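Local coordinates for phosphoribosylaminoimidazole-succinocarboxamide synthase (Saccharomyces cerevisiae, PDB 1OBG), which catalyses the ATP-dependent joining of a carboxyaminoimidazole ribotide to L-aspartate, giving SAICAR in the de novo synthesis of purine nucleotides, at residues G28-V33 with V108-L113; D70-L75 with E223-I228; E192-L197 with F217-D222. All coordinates share one frame; numbering follows the deposited sequence.

Contact 1: G28-V33 with V108-L113. With AMP (adenosine monophosphate), chain B.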
# COMPACT_ATOMS: atom_id res chain seq x y z
N GLY A 28 -2.59 -15.71 -17.08
CA GLY A 28 -1.38 -15.01 -16.63
C GLY A 28 -1.53 -13.52 -16.27
O GLY A 28 -0.54 -12.90 -15.93
N THR A 29 -2.75 -12.98 -16.32
CA THR A 29 -2.98 -11.53 -16.33
C THR A 29 -4.20 -11.16 -15.45
O THR A 29 -5.28 -11.73 -15.61
CB THR A 29 -3.23 -11.08 -17.79
OG1 THR A 29 -2.13 -11.46 -18.62
CG2 THR A 29 -3.25 -9.56 -17.92
N LEU A 30 -4.01 -10.22 -14.53
CA LEU A 30 -5.09 -9.74 -13.68
C LEU A 30 -5.31 -8.25 -13.92
O LEU A 30 -4.41 -7.54 -14.40
CB LEU A 30 -4.73 -9.93 -12.20
CG LEU A 30 -4.43 -11.38 -11.83
CD1 LEU A 30 -3.63 -11.41 -10.54
CD2 LEU A 30 -5.74 -12.14 -11.66
N LEU A 31 -6.51 -7.79 -13.60
CA LEU A 31 -6.80 -6.37 -13.63
C LEU A 31 -7.13 -5.95 -12.20
O LEU A 31 -8.09 -6.47 -11.60
CB LEU A 31 -7.95 -6.06 -14.58
CG LEU A 31 -8.34 -4.57 -14.74
CD1 LEU A 31 -7.35 -3.87 -15.66
CD2 LEU A 31 -9.75 -4.46 -15.32
N PHE A 32 -6.36 -5.01 -11.65
CA PHE A 32 -6.59 -4.50 -10.29
C PHE A 32 -7.29 -3.16 -10.39
O PHE A 32 -6.75 -2.23 -11.00
CB PHE A 32 -5.26 -4.21 -9.61
CG PHE A 32 -4.55 -5.43 -9.08
CD1 PHE A 32 -3.50 -5.29 -8.18
CD2 PHE A 32 -4.91 -6.70 -9.48
CE1 PHE A 32 -2.84 -6.41 -7.69
CE2 PHE A 32 -4.24 -7.83 -8.98
CZ PHE A 32 -3.23 -7.70 -8.10
N VAL A 33 -8.48 -3.05 -9.80
CA VAL A 33 -9.24 -1.83 -9.93
C VAL A 33 -9.34 -1.26 -8.53
O VAL A 33 -9.92 -1.89 -7.63
CB VAL A 33 -10.66 -2.09 -10.46
CG1 VAL A 33 -11.40 -0.76 -10.68
CG2 VAL A 33 -10.61 -2.93 -11.77
N VAL A 108 -1.84 -6.34 -14.82
CA VAL A 108 -0.61 -6.87 -14.25
C VAL A 108 -0.40 -8.33 -14.57
O VAL A 108 -1.38 -9.05 -14.78
CB VAL A 108 -0.54 -6.68 -12.71
CG1 VAL A 108 -0.71 -5.19 -12.34
CG2 VAL A 108 -1.59 -7.56 -12.00
N HIS A 109 0.86 -8.76 -14.59
CA HIS A 109 1.20 -10.16 -14.74
C HIS A 109 1.06 -10.85 -13.40
O HIS A 109 1.59 -10.35 -12.39
CB HIS A 109 2.64 -10.33 -15.20
CG HIS A 109 2.89 -9.90 -16.61
ND1 HIS A 109 3.71 -8.84 -16.93
CD2 HIS A 109 2.43 -10.40 -17.78
CE1 HIS A 109 3.74 -8.70 -18.25
NE2 HIS A 109 2.97 -9.63 -18.79
N LYS A 110 0.37 -11.99 -13.41
CA LYS A 110 0.26 -12.86 -12.25
C LYS A 110 1.61 -13.51 -12.00
O LYS A 110 2.25 -13.99 -12.94
CB LYS A 110 -0.79 -13.94 -12.53
CG LYS A 110 -1.58 -14.39 -11.32
CD LYS A 110 -2.59 -15.49 -11.68
CE LYS A 110 -3.57 -14.99 -12.76
NZ LYS A 110 -4.85 -15.79 -12.93
N HIS A 111 2.06 -13.50 -10.74
CA HIS A 111 3.32 -14.17 -10.38
C HIS A 111 3.19 -15.00 -9.14
O HIS A 111 2.33 -14.76 -8.30
CB HIS A 111 4.43 -13.14 -10.13
CG HIS A 111 4.98 -12.54 -11.38
ND1 HIS A 111 5.71 -13.27 -12.28
CD2 HIS A 111 4.87 -11.30 -11.89
CE1 HIS A 111 6.05 -12.50 -13.30
NE2 HIS A 111 5.55 -11.29 -13.08
N LYS A 112 4.08 -15.97 -9.02
CA LYS A 112 4.21 -16.70 -7.76
C LYS A 112 4.78 -15.75 -6.70
O LYS A 112 5.82 -15.14 -6.90
CB LYS A 112 5.16 -17.88 -7.97
CG LYS A 112 5.01 -18.95 -6.90
CD LYS A 112 6.34 -19.20 -6.22
CE LYS A 112 7.12 -20.28 -6.95
NZ LYS A 112 7.53 -21.42 -6.06
N LEU A 113 4.10 -15.66 -5.57
CA LEU A 113 4.44 -14.75 -4.49
C LEU A 113 5.45 -15.36 -3.51
O LEU A 113 5.41 -16.56 -3.22
CB LEU A 113 3.18 -14.35 -3.73
CG LEU A 113 2.04 -13.78 -4.58
CD1 LEU A 113 0.86 -13.32 -3.69
CD2 LEU A 113 2.51 -12.64 -5.47
P AMP B . -5.47 -7.27 -2.05
O1P AMP B . -4.70 -6.00 -1.68
O2P AMP B . -6.69 -6.99 -2.85
O3P AMP B . -5.86 -8.09 -0.70
O5' AMP B . -4.53 -8.20 -2.96
C5' AMP B . -5.11 -9.35 -3.53
C4' AMP B . -4.06 -10.43 -3.57
O4' AMP B . -3.34 -10.33 -4.78
C3' AMP B . -3.06 -10.29 -2.42
O3' AMP B . -2.97 -11.52 -1.75
C2' AMP B . -1.74 -9.98 -3.12
O2' AMP B . -0.69 -10.63 -2.46
C1' AMP B . -1.99 -10.57 -4.51
N9 AMP B . -1.15 -10.01 -5.59
C8 AMP B . -0.67 -8.73 -5.75
N7 AMP B . 0.05 -8.70 -6.90
C5 AMP B . 0.03 -9.93 -7.47
C6 AMP B . 0.59 -10.47 -8.63
N6 AMP B . 1.16 -9.70 -9.56
N1 AMP B . 0.37 -11.81 -8.92
C2 AMP B . -0.39 -12.60 -8.09
N3 AMP B . -0.94 -12.06 -6.94
C4 AMP B . -0.73 -10.76 -6.64
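V108 lays its CG2 methyl over one face of the F32 ring, 4.2 Å from the ring centroid and 18° off the normal, a CH-pi contact in which the two side chains meet at about a right angle. The same methyl lies 3.9 Å from L30 CB, so a compact branched residue suits the slot between leucine and phenylalanine. L30 and K110 also cross at about a right angle: the lysine's CG rests 3.7 Å from L30 CD1, and its CE passes beside CD2. A bend at chi3 (-58°) takes the chain past the leucine, and the ammonium goes on to a salt bridge with E24. The backbones of L30 and V108 form an antiparallel hydrogen-bonded pair, L30 N to V108 O and V108 N to L30 O, both 2.9 Å. One step on, K110 N donates to G28 O. Where the strand ends, the backbone turns to the nucleotide: H109 O accepts from AMP N6 at 2.9 Å, H111 N donates to AMP N1 at 3.0 Å, and F32 CZ touches AMP C8. Backbone recognition of the adenine edge beside an antiparallel sheet marks this as the adenine end of the nucleotide site, consistent with the ATP use of SAICAR synthetases.

Contact 2: D70-L75 with E223-I228. With AMP (adenosine monophosphate), chain B.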
# COMPACT_ATOMS: atom_id res chain seq x y z
N ASP A 70 15.34 -0.05 -10.56
CA ASP A 70 15.79 -0.72 -9.35
C ASP A 70 15.20 -2.10 -9.19
O ASP A 70 15.75 -2.95 -8.50
CB ASP A 70 15.41 0.11 -8.13
CG ASP A 70 16.05 1.46 -8.14
OD1 ASP A 70 17.29 1.52 -8.07
OD2 ASP A 70 15.39 2.53 -8.23
N VAL A 71 14.06 -2.32 -9.83
CA VAL A 71 13.38 -3.59 -9.66
C VAL A 71 12.36 -3.76 -10.77
O VAL A 71 11.74 -2.79 -11.22
CB VAL A 71 12.71 -3.68 -8.23
CG1 VAL A 71 11.61 -2.62 -8.05
CG2 VAL A 71 12.24 -5.09 -7.93
N ARG A 72 12.20 -5.00 -11.22
CA ARG A 72 11.13 -5.35 -12.15
C ARG A 72 9.82 -5.26 -11.40
O ARG A 72 9.76 -5.57 -10.20
CB ARG A 72 11.27 -6.78 -12.62
CG ARG A 72 12.08 -6.97 -13.90
CD ARG A 72 12.18 -8.45 -14.35
NE ARG A 72 10.94 -9.00 -14.91
CZ ARG A 72 10.70 -10.31 -15.11
NH1 ARG A 72 11.62 -11.22 -14.79
NH2 ARG A 72 9.55 -10.71 -15.63
N ASN A 73 8.76 -4.85 -12.08
CA ASN A 73 7.44 -4.85 -11.44
C ASN A 73 6.45 -5.68 -12.25
O ASN A 73 6.76 -6.12 -13.37
CB ASN A 73 6.93 -3.44 -11.20
CG ASN A 73 6.80 -2.63 -12.47
OD1 ASN A 73 7.48 -1.60 -12.65
ND2 ASN A 73 5.94 -3.08 -13.36
N HIS A 74 5.25 -5.87 -11.70
CA HIS A 74 4.27 -6.72 -12.36
C HIS A 74 3.40 -6.08 -13.44
O HIS A 74 2.54 -6.74 -14.02
CB HIS A 74 3.40 -7.47 -11.32
CG HIS A 74 2.48 -6.60 -10.50
ND1 HIS A 74 2.56 -5.22 -10.43
CD2 HIS A 74 1.46 -6.94 -9.67
CE1 HIS A 74 1.62 -4.76 -9.63
NE2 HIS A 74 0.95 -5.78 -9.15
N LEU A 75 3.60 -4.79 -13.73
CA LEU A 75 2.76 -4.14 -14.73
C LEU A 75 2.96 -4.78 -16.10
O LEU A 75 4.10 -5.09 -16.49
CB LEU A 75 3.06 -2.64 -14.85
CG LEU A 75 2.81 -1.80 -13.59
CD1 LEU A 75 3.20 -0.34 -13.85
CD2 LEU A 75 1.35 -1.91 -13.12
N GLU A 223 10.51 -17.85 -11.47
CA GLU A 223 11.29 -19.03 -11.14
C GLU A 223 12.24 -19.47 -12.26
O GLU A 223 13.19 -20.20 -12.01
CB GLU A 223 10.42 -20.17 -10.61
CG GLU A 223 10.88 -20.62 -9.23
CD GLU A 223 9.85 -21.44 -8.48
OE1 GLU A 223 9.92 -21.46 -7.23
OE2 GLU A 223 8.96 -22.05 -9.12
N LYS A 224 11.99 -19.01 -13.48
CA LYS A 224 12.94 -19.24 -14.56
C LYS A 224 14.22 -18.44 -14.30
O LYS A 224 15.30 -19.02 -14.17
CB LYS A 224 12.35 -18.87 -15.92
CG LYS A 224 11.13 -19.69 -16.34
CD LYS A 224 11.52 -21.05 -16.94
CE LYS A 224 10.31 -21.95 -17.11
NZ LYS A 224 9.65 -21.75 -18.43
N THR A 225 14.08 -17.11 -14.23
CA THR A 225 15.23 -16.20 -14.17
C THR A 225 15.74 -15.93 -12.75
O THR A 225 16.77 -15.28 -12.57
CB THR A 225 14.89 -14.85 -14.83
OG1 THR A 225 13.78 -14.26 -14.13
CG2 THR A 225 14.34 -15.04 -16.25
N ASN A 226 15.00 -16.43 -11.75
CA ASN A 226 15.25 -16.15 -10.33
C ASN A 226 15.07 -14.69 -9.87
O ASN A 226 15.43 -14.35 -8.75
CB ASN A 226 16.61 -16.69 -9.86
CG ASN A 226 16.51 -17.40 -8.51
OD1 ASN A 226 17.51 -17.52 -7.79
ND2 ASN A 226 15.32 -17.90 -8.18
N GLU A 227 14.53 -13.84 -10.73
CA GLU A 227 14.41 -12.41 -10.45
C GLU A 227 13.27 -12.15 -9.47
O GLU A 227 12.20 -12.74 -9.58
CB GLU A 227 14.13 -11.62 -11.72
CG GLU A 227 15.32 -11.40 -12.64
CD GLU A 227 14.91 -10.69 -13.92
OE1 GLU A 227 15.19 -9.48 -14.03
OE2 GLU A 227 14.29 -11.34 -14.80
N ILE A 228 13.51 -11.25 -8.54
CA ILE A 228 12.45 -10.80 -7.64
C ILE A 228 11.62 -9.70 -8.33
O ILE A 228 12.17 -8.81 -8.95
CB ILE A 228 13.05 -10.32 -6.31
CG1 ILE A 228 13.76 -11.50 -5.61
CG2 ILE A 228 11.96 -9.72 -5.41
CD1 ILE A 228 14.56 -11.11 -4.33
P AMP B . -5.47 -7.27 -2.05
O1P AMP B . -4.70 -6.00 -1.68
O2P AMP B . -6.69 -6.99 -2.85
O3P AMP B . -5.86 -8.09 -0.70
O5' AMP B . -4.53 -8.20 -2.96
C5' AMP B . -5.11 -9.35 -3.53
C4' AMP B . -4.06 -10.43 -3.57
O4' AMP B . -3.34 -10.33 -4.78
C3' AMP B . -3.06 -10.29 -2.42
O3' AMP B . -2.97 -11.52 -1.75
C2' AMP B . -1.74 -9.98 -3.12
O2' AMP B . -0.69 -10.63 -2.46
C1' AMP B . -1.99 -10.57 -4.51
N9 AMP B . -1.15 -10.01 -5.59
C8 AMP B . -0.67 -8.73 -5.75
N7 AMP B . 0.05 -8.70 -6.90
C5 AMP B . 0.03 -9.93 -7.47
C6 AMP B . 0.59 -10.47 -8.63
N6 AMP B . 1.16 -9.70 -9.56
N1 AMP B . 0.37 -11.81 -8.92
C2 AMP B . -0.39 -12.60 -8.09
N3 AMP B . -0.94 -12.06 -6.94
C4 AMP B . -0.73 -10.76 -6.64
O HOH W 1 13.99 -7.17 -10.10
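R72 reaches across to E227 and lays its aliphatic part against the carboxylate, with CD 3.2 Å from E227 OE1, while its NH1 reaches the other oxygen, OE2, at 2.7 Å. This surface salt bridge lies beside a parallel strand pair of the mixed sheet, where strand 72-73 runs next to strand 228-230, and it ties the first of these to the turn that leads into the second. The two side chains cross at about a right angle, and the guanidinium and carboxylate planes stand 45° apart, so the ion pair is not the flat, two-pronged kind. NH1 meets OE2 from above the carboxylate plane, and the N-H...O angle is a bent 133°. The bend of the arginine at chi3 (73°) turns its head toward the glutamate, whose own chain is extended beyond CG. T225 OG1 donates to OE2 over 3.0 Å, meeting that oxygen's anti lone pair; a small hydroxyl suits this turn position because it can donate to OE2 from within its own segment, so that two donors hold this oxygen. D222 adds a longer, weaker ion pair to NH1, so the arginine's charge is shared between two acids. Nearer the sheet the contact changes character. V71 sets its CG2 methyl 3.9 Å from I228 O, and both residues touch L193 of helix 184-208, as suits branched apolar side chains next to a helix. The backbones of R72 and I228, with CA atoms 7.2 Å apart, do not bond directly here, although R72 pairs through its backbone with L230. A water bridges the two, accepting from R72 N at 3.0 Å and donating to I228 O at 2.7 Å.

Contact 3: E192-L197 with F217-D222. With AMP (adenosine monophosphate), chain B.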
# COMPACT_ATOMS: atom_id res chain seq x y z
N GLU A 192 17.82 -7.23 1.33
CA GLU A 192 18.68 -6.23 0.65
C GLU A 192 17.80 -5.36 -0.24
O GLU A 192 17.89 -4.13 -0.23
CB GLU A 192 19.79 -6.91 -0.19
CG GLU A 192 20.50 -5.93 -1.14
CD GLU A 192 21.43 -6.61 -2.14
OE1 GLU A 192 20.92 -7.35 -2.99
OE2 GLU A 192 22.66 -6.41 -2.06
N LEU A 193 16.93 -6.00 -1.01
CA LEU A 193 16.16 -5.27 -2.01
C LEU A 193 15.10 -4.38 -1.35
O LEU A 193 14.92 -3.20 -1.74
CB LEU A 193 15.54 -6.23 -3.02
CG LEU A 193 14.49 -5.64 -3.98
CD1 LEU A 193 15.11 -4.65 -4.92
CD2 LEU A 193 13.84 -6.79 -4.78
N ALA A 194 14.42 -4.92 -0.34
CA ALA A 194 13.39 -4.14 0.36
C ALA A 194 13.96 -2.91 1.06
O ALA A 194 13.35 -1.86 1.03
CB ALA A 194 12.65 -4.98 1.37
N VAL A 195 15.12 -3.06 1.70
CA VAL A 195 15.76 -1.92 2.35
C VAL A 195 16.18 -0.88 1.31
O VAL A 195 15.97 0.32 1.52
CB VAL A 195 16.89 -2.38 3.24
CG1 VAL A 195 17.66 -1.22 3.79
CG2 VAL A 195 16.26 -3.14 4.41
N LYS A 196 16.75 -1.34 0.20
CA LYS A 196 17.13 -0.46 -0.90
C LYS A 196 15.93 0.33 -1.41
O LYS A 196 16.03 1.54 -1.57
CB LYS A 196 17.75 -1.26 -2.05
CG LYS A 196 17.91 -0.43 -3.34
CD LYS A 196 18.66 -1.13 -4.44
CE LYS A 196 18.96 -0.06 -5.51
NZ LYS A 196 19.29 -0.62 -6.83
N LEU A 197 14.79 -0.32 -1.66
CA LEU A 197 13.64 0.41 -2.23
C LEU A 197 13.07 1.40 -1.23
O LEU A 197 12.73 2.54 -1.53
CB LEU A 197 12.54 -0.57 -2.68
CG LEU A 197 12.89 -1.58 -3.78
CD1 LEU A 197 11.67 -2.47 -4.10
CD2 LEU A 197 13.39 -0.89 -5.05
N PHE A 217 5.94 -4.18 1.51
CA PHE A 217 6.13 -4.57 0.12
C PHE A 217 5.62 -6.01 -0.02
O PHE A 217 5.63 -6.79 0.95
CB PHE A 217 7.62 -4.58 -0.29
CG PHE A 217 8.25 -3.20 -0.39
CD1 PHE A 217 7.76 -2.21 -1.26
CD2 PHE A 217 9.38 -2.90 0.38
CE1 PHE A 217 8.39 -0.94 -1.35
CE2 PHE A 217 10.00 -1.65 0.29
CZ PHE A 217 9.52 -0.68 -0.56
N GLU A 218 5.22 -6.37 -1.23
CA GLU A 218 5.09 -7.77 -1.55
C GLU A 218 5.89 -8.07 -2.80
O GLU A 218 5.91 -7.26 -3.71
CB GLU A 218 3.62 -8.12 -1.72
CG GLU A 218 2.93 -8.19 -0.37
CD GLU A 218 1.46 -8.55 -0.46
OE1 GLU A 218 0.83 -8.61 0.61
OE2 GLU A 218 0.96 -8.76 -1.59
N PHE A 219 6.54 -9.23 -2.81
CA PHE A 219 7.41 -9.63 -3.88
C PHE A 219 6.96 -10.96 -4.46
O PHE A 219 6.52 -11.87 -3.74
CB PHE A 219 8.85 -9.79 -3.39
CG PHE A 219 9.51 -8.50 -2.95
CD1 PHE A 219 9.53 -7.38 -3.77
CD2 PHE A 219 10.14 -8.42 -1.73
CE1 PHE A 219 10.15 -6.18 -3.37
CE2 PHE A 219 10.77 -7.22 -1.33
CZ PHE A 219 10.76 -6.11 -2.15
N GLY A 220 7.07 -11.03 -5.77
CA GLY A 220 6.95 -12.28 -6.48
C GLY A 220 8.32 -12.69 -6.97
O GLY A 220 9.31 -11.95 -6.84
N ILE A 221 8.38 -13.89 -7.52
CA ILE A 221 9.62 -14.45 -8.00
C ILE A 221 9.36 -15.08 -9.36
O ILE A 221 8.38 -15.82 -9.55
CB ILE A 221 10.18 -15.47 -6.97
CG1 ILE A 221 11.52 -16.04 -7.44
CG2 ILE A 221 9.15 -16.57 -6.64
CD1 ILE A 221 12.45 -16.47 -6.30
N ASP A 222 10.22 -14.76 -10.32
CA ASP A 222 10.24 -15.42 -11.60
C ASP A 222 11.10 -16.66 -11.40
O ASP A 222 12.30 -16.55 -11.16
CB ASP A 222 10.85 -14.50 -12.65
CG ASP A 222 10.84 -15.11 -14.06
OD1 ASP A 222 10.91 -16.35 -14.20
OD2 ASP A 222 10.76 -14.40 -15.08
P AMP B . -5.47 -7.27 -2.05
O1P AMP B . -4.70 -6.00 -1.68
O2P AMP B . -6.69 -6.99 -2.85
O3P AMP B . -5.86 -8.09 -0.70
O5' AMP B . -4.53 -8.20 -2.96
C5' AMP B . -5.11 -9.35 -3.53
C4' AMP B . -4.06 -10.43 -3.57
O4' AMP B . -3.34 -10.33 -4.78
C3' AMP B . -3.06 -10.29 -2.42
O3' AMP B . -2.97 -11.52 -1.75
C2' AMP B . -1.74 -9.98 -3.12
O2' AMP B . -0.69 -10.63 -2.46
C1' AMP B . -1.99 -10.57 -4.51
N9 AMP B . -1.15 -10.01 -5.59
C8 AMP B . -0.67 -8.73 -5.75
N7 AMP B . 0.05 -8.70 -6.90
C5 AMP B . 0.03 -9.93 -7.47
C6 AMP B . 0.59 -10.47 -8.63
N6 AMP B . 1.16 -9.70 -9.56
N1 AMP B . 0.37 -11.81 -8.92
C2 AMP B . -0.39 -12.60 -8.09
N3 AMP B . -0.94 -12.06 -6.94
C4 AMP B . -0.73 -10.76 -6.64
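Helix-on-sheet packing forms this contact: helix 184-208 lies against the mixed sheet that carries the nucleotide on its other side, and alternate residues of strand 210-221 serve the two faces. F217 and F219 point toward the helix, whereas E218, between them, accepts a hydrogen bond from the ribose O2' of AMP at its OE2. The axes of 192-197 and 219-221 approach to 12.1 Å at 138°, a spacing that large rings can bridge. On the helix, A194 is small enough to let both rings come close: its CB lies 4.0 Å from F217 CD2 and, in the plane of the second ring at its edge, 4.0 Å from F219 CE2. L193 covers one face of F219 with its CD2 methyl; with CG anti to the backbone N (chi1 170°), that branch leans from the helix over the ring. L197 divides its carbons, setting CD1 at the edge of F219 and CB 3.7 Å from F217 CZ, approaching the ring obliquely. Flexible leucines thus fit around two rigid rings, and I228 and L230 of the neighbouring strand extend the apolar layer. An alanine in place of F217 would remove the ring and is likely to leave L197 CB and A194 O without the group they meet and open a gap there, with F219 still holding A194 CB and L197 CD1. The ring also reaches the helix backbone, with F217 CE2 3.4 Å from A194 O.

Overall arrangement
Contact 3 is the buried one, made of leucine, alanine and phenylalanine between helix and sheet; contact 2 lies at the surface and relies on ions and a water, and contact 1, partly buried, combines strand pairing with apolar packing beside the nucleotide. Contacts 2 and 3 meet at I228, whose CG2 touches both L193 and F219, while D70 also forms a salt bridge with K196. The segment 108-113 links the four-stranded antiparallel sheet to the mixed one: K112 O bonds to I221 N, and K112 reaches E223 in a salt bridge. Contact 1 meets AMP at the adenine edge and contact 3 at the ribose, while contact 2 lends H74 to the pocket but makes its salt bridge away from it.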